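Local structure of retinol dehydratase (1FMJ) at residues S208-G220 against Y322-W334. The protein converts retinol to its dehydrated product, anhydroretinol, and is built on the sulfotransferase fold, binding retinol and adenosine 3',5'-diphosphate. Residues are numbered along the deposited sequence; the frame is centred on the assembly and turned at random.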
loop_
_atom_site.group_PDB
_atom_site.type_symbol
_atom_site.label_atom_id
_atom_site.label_comp_id
_atom_site.label_asym_id
_atom_site.label_seq_id
_atom_site.Cartn_x
_atom_site.Cartn_y
_atom_site.Cartn_z
ATOM N N SER A 208 -13.409 18.296 2.259
ATOM C CA SER A 208 -12.493 18.189 1.126
ATOM C C SER A 208 -13.060 17.223 0.091
ATOM O O SER A 208 -13.744 16.259 0.450
ATOM C CB SER A 208 -11.114 17.698 1.589
ATOM O OG SER A 208 -10.408 18.710 2.297
ATOM N N ASN A 209 -12.783 17.486 -1.186
ATOM C CA ASN A 209 -13.271 16.633 -2.269
ATOM C C ASN A 209 -12.129 15.937 -3.015
ATOM O O ASN A 209 -10.954 16.092 -2.675
ATOM C CB ASN A 209 -14.104 17.444 -3.271
ATOM C CG ASN A 209 -13.334 18.611 -3.859
ATOM O OD1 ASN A 209 -12.140 18.508 -4.136
ATOM N ND2 ASN A 209 -14.025 19.730 -4.066
ATOM N N PHE A 210 -12.479 15.184 -4.050
ATOM C CA PHE A 210 -11.466 14.464 -4.802
ATOM C C PHE A 210 -10.473 15.352 -5.538
ATOM O O PHE A 210 -9.293 15.028 -5.611
ATOM C CB PHE A 210 -12.100 13.501 -5.804
ATOM C CG PHE A 210 -11.087 12.730 -6.590
ATOM C CD1 PHE A 210 -10.232 11.836 -5.950
ATOM C CD2 PHE A 210 -10.931 12.949 -7.951
ATOM C CE1 PHE A 210 -9.230 11.178 -6.656
ATOM C CE2 PHE A 210 -9.933 12.297 -8.661
ATOM C CZ PHE A 210 -9.081 11.413 -8.014
ATOM N N LYS A 211 -10.938 16.466 -6.095
ATOM C CA LYS A 211 -10.026 17.340 -6.813
ATOM C C LYS A 211 -8.947 17.879 -5.887
ATOM O O LYS A 211 -7.802 18.025 -6.306
ATOM C CB LYS A 211 -10.770 18.497 -7.472
ATOM C CG LYS A 211 -9.860 19.367 -8.317
ATOM C CD LYS A 211 -10.628 20.456 -9.042
ATOM C CE LYS A 211 -9.709 21.270 -9.936
ATOM N NZ LYS A 211 -10.409 22.470 -10.483
ATOM N N ASP A 212 -9.301 18.179 -4.635
ATOM C CA ASP A 212 -8.305 18.668 -3.683
ATOM C C ASP A 212 -7.347 17.516 -3.395
ATOM O O ASP A 212 -6.155 17.716 -3.172
ATOM C CB ASP A 212 -8.934 19.093 -2.356
ATOM C CG ASP A 212 -9.880 20.255 -2.497
ATOM O OD1 ASP A 212 -9.611 21.144 -3.327
ATOM O OD2 ASP A 212 -10.885 20.280 -1.754
ATOM N N PHE A 213 -7.885 16.305 -3.384
ATOM C CA PHE A 213 -7.064 15.135 -3.122
ATOM C C PHE A 213 -6.116 14.940 -4.304
ATOM O O PHE A 213 -4.940 14.623 -4.120
ATOM C CB PHE A 213 -7.936 13.893 -2.930
ATOM C CG PHE A 213 -7.158 12.672 -2.522
ATOM C CD1 PHE A 213 -6.774 12.487 -1.195
ATOM C CD2 PHE A 213 -6.753 11.740 -3.470
ATOM C CE1 PHE A 213 -5.994 11.389 -0.822
ATOM C CE2 PHE A 213 -5.970 10.637 -3.103
ATOM C CZ PHE A 213 -5.593 10.466 -1.777
ATOM N N TRP A 214 -6.635 15.142 -5.516
ATOM C CA TRP A 214 -5.840 14.995 -6.735
ATOM C C TRP A 214 -4.705 16.007 -6.828
ATOM O O TRP A 214 -3.611 15.675 -7.285
ATOM C CB TRP A 214 -6.729 15.116 -7.970
ATOM C CG TRP A 214 -5.956 15.354 -9.244
ATOM C CD1 TRP A 214 -5.889 16.518 -9.957
ATOM C CD2 TRP A 214 -5.145 14.407 -9.947
ATOM N NE1 TRP A 214 -5.091 16.352 -11.063
ATOM C CE2 TRP A 214 -4.622 15.065 -11.081
ATOM C CE3 TRP A 214 -4.810 13.061 -9.728
ATOM C CZ2 TRP A 214 -3.781 14.425 -11.999
ATOM C CZ3 TRP A 214 -3.974 12.425 -10.637
ATOM C CH2 TRP A 214 -3.468 13.109 -11.760
ATOM N N GLU A 215 -4.967 17.242 -6.418
ATOM C CA GLU A 215 -3.938 18.277 -6.445
ATOM C C GLU A 215 -2.761 17.823 -5.589
ATOM O O GLU A 215 -1.602 17.907 -5.990
ATOM C CB GLU A 215 -4.470 19.592 -5.875
ATOM C CG GLU A 215 -5.544 20.282 -6.708
ATOM C CD GLU A 215 -5.059 20.656 -8.099
ATOM O OE1 GLU A 215 -3.844 20.926 -8.251
ATOM O OE2 GLU A 215 -5.900 20.692 -9.032
ATOM N N MET A 216 -3.088 17.344 -4.396
ATOM C CA MET A 216 -2.106 16.881 -3.430
ATOM C C MET A 216 -1.362 15.665 -3.950
ATOM O O MET A 216 -0.127 15.638 -3.971
ATOM C CB MET A 216 -2.823 16.558 -2.112
ATOM C CG MET A 216 -1.983 15.881 -1.036
ATOM S SD MET A 216 -2.854 15.855 0.576
ATOM C CE MET A 216 -4.510 15.267 0.087
ATOM N N PHE A 217 -2.119 14.667 -4.395
ATOM C CA PHE A 217 -1.537 13.433 -4.902
ATOM C C PHE A 217 -0.600 13.570 -6.101
ATOM O O PHE A 217 0.459 12.948 -6.114
ATOM C CB PHE A 217 -2.636 12.441 -5.261
ATOM C CG PHE A 217 -2.120 11.160 -5.838
ATOM C CD1 PHE A 217 -1.640 10.151 -5.008
ATOM C CD2 PHE A 217 -2.118 10.954 -7.207
ATOM C CE1 PHE A 217 -1.170 8.953 -5.540
ATOM C CE2 PHE A 217 -1.647 9.753 -7.749
ATOM C CZ PHE A 217 -1.174 8.756 -6.911
ATOM N N HIS A 218 -0.972 14.355 -7.114
ATOM C CA HIS A 218 -0.086 14.473 -8.277
ATOM C C HIS A 218 1.066 15.443 -8.062
ATOM O O HIS A 218 2.002 15.474 -8.853
ATOM C CB HIS A 218 -0.857 14.837 -9.561
ATOM C CG HIS A 218 -1.186 16.292 -9.713
ATOM N ND1 HIS A 218 -2.054 16.957 -8.872
ATOM C CD2 HIS A 218 -0.846 17.181 -10.678
ATOM C CE1 HIS A 218 -2.240 18.189 -9.314
ATOM N NE2 HIS A 218 -1.519 18.351 -10.409
ATOM N N ARG A 219 1.007 16.220 -6.986
ATOM C CA ARG A 219 2.073 17.163 -6.682
ATOM C C ARG A 219 3.070 16.531 -5.716
ATOM O O ARG A 219 3.986 17.196 -5.227
ATOM C CB ARG A 219 1.514 18.451 -6.074
ATOM C CG ARG A 219 0.978 19.445 -7.095
ATOM C CD ARG A 219 0.907 20.834 -6.484
ATOM N NE ARG A 219 2.191 21.221 -5.892
ATOM C CZ ARG A 219 2.405 22.350 -5.217
ATOM N NH1 ARG A 219 1.420 23.223 -5.047
ATOM N NH2 ARG A 219 3.603 22.597 -4.692
ATOM N N GLY A 220 2.891 15.239 -5.462
ATOM C CA GLY A 220 3.774 14.533 -4.552
ATOM C C GLY A 220 3.601 14.975 -3.111
ATOM O O GLY A 220 4.563 14.983 -2.331
ATOM N N TYR A 322 -14.395 10.610 -12.276
ATOM C CA TYR A 322 -13.940 11.535 -11.241
ATOM C C TYR A 322 -13.138 12.741 -11.720
ATOM O O TYR A 322 -12.977 13.708 -10.982
ATOM C CB TYR A 322 -13.090 10.794 -10.207
ATOM C CG TYR A 322 -13.831 9.796 -9.357
ATOM C CD1 TYR A 322 -14.202 8.556 -9.865
ATOM C CD2 TYR A 322 -14.132 10.082 -8.026
ATOM C CE1 TYR A 322 -14.852 7.619 -9.066
ATOM C CE2 TYR A 322 -14.783 9.161 -7.222
ATOM C CZ TYR A 322 -15.140 7.928 -7.742
ATOM O OH TYR A 322 -15.775 7.006 -6.936
ATOM N N PHE A 323 -12.616 12.677 -12.938
ATOM C CA PHE A 323 -11.826 13.773 -13.490
ATOM C C PHE A 323 -12.616 14.576 -14.518
ATOM O O PHE A 323 -13.174 14.008 -15.463
ATOM C CB PHE A 323 -10.572 13.233 -14.178
ATOM C CG PHE A 323 -9.578 12.613 -13.246
ATOM C CD1 PHE A 323 -9.925 11.526 -12.454
ATOM C CD2 PHE A 323 -8.275 13.100 -13.187
ATOM C CE1 PHE A 323 -8.988 10.926 -11.614
ATOM C CE2 PHE A 323 -7.332 12.511 -12.352
ATOM C CZ PHE A 323 -7.689 11.419 -11.563
ATOM N N ASP A 324 -12.663 15.892 -14.348
ATOM C CA ASP A 324 -13.368 16.717 -15.311
ATOM C C ASP A 324 -12.421 16.986 -16.469
ATOM O O ASP A 324 -11.295 16.481 -16.480
ATOM C CB ASP A 324 -13.853 18.027 -14.671
ATOM C CG ASP A 324 -12.735 18.841 -14.053
ATOM O OD1 ASP A 324 -13.058 19.713 -13.226
ATOM O OD2 ASP A 324 -11.554 18.632 -14.388
ATOM N N GLU A 325 -12.869 17.762 -17.451
ATOM C CA GLU A 325 -12.026 18.053 -18.598
ATOM C C GLU A 325 -10.642 18.561 -18.181
ATOM O O GLU A 325 -9.622 18.008 -18.603
ATOM C CB GLU A 325 -12.718 19.059 -19.536
ATOM C CG GLU A 325 -13.971 19.767 -18.986
ATOM C CD GLU A 325 -15.145 18.827 -18.655
ATOM O OE1 GLU A 325 -15.533 17.973 -19.494
ATOM O OE2 GLU A 325 -15.698 18.964 -17.550
ATOM N N GLU A 326 -10.607 19.594 -17.345
ATOM C CA GLU A 326 -9.350 20.170 -16.872
ATOM C C GLU A 326 -8.451 19.151 -16.177
ATOM O O GLU A 326 -7.281 19.006 -16.523
ATOM C CB GLU A 326 -9.621 21.320 -15.902
ATOM C CG GLU A 326 -8.374 21.790 -15.169
ATOM C CD GLU A 326 -8.692 22.649 -13.956
ATOM O OE1 GLU A 326 -9.236 23.766 -14.142
ATOM O OE2 GLU A 326 -8.401 22.204 -12.818
ATOM N N MET A 327 -8.996 18.462 -15.179
ATOM C CA MET A 327 -8.242 17.457 -14.441
ATOM C C MET A 327 -7.679 16.407 -15.385
ATOM O O MET A 327 -6.526 15.996 -15.254
ATOM C CB MET A 327 -9.140 16.781 -13.401
ATOM C CG MET A 327 -9.436 17.644 -12.201
ATOM S SD MET A 327 -10.834 17.035 -11.237
ATOM C CE MET A 327 -10.100 15.707 -10.308
ATOM N N THR A 328 -8.501 15.971 -16.332
ATOM C CA THR A 328 -8.080 14.974 -17.303
ATOM C C THR A 328 -6.844 15.468 -18.050
ATOM O O THR A 328 -5.854 14.748 -18.165
ATOM C CB THR A 328 -9.216 14.667 -18.305
ATOM O OG1 THR A 328 -10.313 14.052 -17.609
ATOM C CG2 THR A 328 -8.728 13.731 -19.403
ATOM N N LYS A 329 -6.903 16.700 -18.544
ATOM C CA LYS A 329 -5.778 17.290 -19.263
ATOM C C LYS A 329 -4.569 17.404 -18.343
ATOM O O LYS A 329 -3.445 17.063 -18.720
ATOM C CB LYS A 329 -6.145 18.684 -19.788
ATOM C CG LYS A 329 -7.246 18.690 -20.841
ATOM C CD LYS A 329 -6.814 17.980 -22.109
ATOM C CE LYS A 329 -7.887 18.086 -23.185
ATOM N NZ LYS A 329 -7.427 17.511 -24.484
ATOM N N GLN A 330 -4.806 17.895 -17.133
ATOM C CA GLN A 330 -3.737 18.052 -16.158
ATOM C C GLN A 330 -3.039 16.717 -15.904
ATOM O O GLN A 330 -1.815 16.652 -15.802
ATOM C CB GLN A 330 -4.305 18.593 -14.846
ATOM C CG GLN A 330 -3.274 18.723 -13.732
ATOM C CD GLN A 330 -3.880 19.227 -12.439
ATOM O OE1 GLN A 330 -4.847 18.659 -11.934
ATOM N NE2 GLN A 330 -3.310 20.297 -11.892
ATOM N N ALA A 331 -3.827 15.651 -15.815
ATOM C CA ALA A 331 -3.288 14.323 -15.555
ATOM C C ALA A 331 -2.433 13.815 -16.703
ATOM O O ALA A 331 -1.396 13.193 -16.472
ATOM C CB ALA A 331 -4.421 13.340 -15.287
ATOM N N GLU A 332 -2.881 14.070 -17.932
ATOM C CA GLU A 332 -2.160 13.622 -19.122
ATOM C C GLU A 332 -0.788 14.287 -19.200
ATOM O O GLU A 332 0.208 13.641 -19.500
ATOM C CB GLU A 332 -2.975 13.932 -20.385
ATOM N N LYS A 333 -0.740 15.580 -18.927
ATOM C CA LYS A 333 0.519 16.311 -18.956
ATOM C C LYS A 333 1.462 15.701 -17.919
ATOM O O LYS A 333 2.629 15.414 -18.209
ATOM C CB LYS A 333 0.257 17.784 -18.637
ATOM C CG LYS A 333 1.465 18.704 -18.699
ATOM C CD LYS A 333 1.020 20.133 -18.394
ATOM C CE LYS A 333 2.162 21.130 -18.426
ATOM N NZ LYS A 333 1.641 22.530 -18.270
ATOM N N TRP A 334 0.940 15.492 -16.715
ATOM C CA TRP A 334 1.719 14.928 -15.625
ATOM C C TRP A 334 2.259 13.562 -15.999
ATOM O O TRP A 334 3.433 13.261 -15.773
ATOM C CB TRP A 334 0.861 14.828 -14.361
ATOM C CG TRP A 334 1.560 14.220 -13.182
ATOM C CD1 TRP A 334 2.717 14.653 -12.595
ATOM C CD2 TRP A 334 1.116 13.093 -12.410
ATOM N NE1 TRP A 334 3.018 13.870 -11.504
ATOM C CE2 TRP A 334 2.053 12.907 -11.366
ATOM C CE3 TRP A 334 0.015 12.226 -12.495
ATOM C CZ2 TRP A 334 1.923 11.887 -10.411
ATOM C CZ3 TRP A 334 -0.115 11.212 -11.547
ATOM C CH2 TRP A 334 0.835 11.053 -10.518
#
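Tyr322 opens the contact by turning the edge of its ring toward a face of Phe210, the two planes 71° apart, while its hydroxyl reaches back to His196 of helix 187-200. Phe323 is wedged between two aromatic residues of helix 210-218: Phe210 points its edge at the Phe323 ring, offset, with Phe210 CE2 3.4 Å from Phe323 CE1, and Phe323 in turn sets its own edge over a face of Trp214, centroids 4.9 Å apart. Asp324, the N-cap of helix 325-338, accepts from Met327 N through OD2 at 2.7 Å. On the outer flank the extended Lys211 reaches across to Glu326, where NZ meets OE2 at 3.1 Å in a salt bridge, approaching from above the carboxylate plane. Met327, bent at its last torsion (chi3 79°), brings CE to 3.7 Å from Phe210 CD2 and lays SD along the methylenes of Lys211. The extended chain of Gln330 runs past Trp214 in the opposite direction and brings OE1 to the indole edge, where it accepts from Trp214 NE1 at 2.5 Å, a bent bond too short to be taken at face value. Ala331 CB touches the same indole at CZ2, so Trp214 is a knob among Met327, Gln330, Ala331 and Trp334. Trp334 receives His218 CB over the centre of its six-membered ring, a CH-pi contact, while the imidazole of His218, donating from ND1 to Trp214 O, points its edge at the five-membered ring. A leucine in place of Trp214, lacking the N-H, would probably leave Gln330 OE1 without a mate on this helix and open a gap beside Phe323 and Ala331. Helix 325-338, the chain's last, thus packs nearly parallel (11°) on helix 210-218 of the sulfotransferase domain, away from the retinol pocket, through mainly aromatic contacts with the ion pair at their margin.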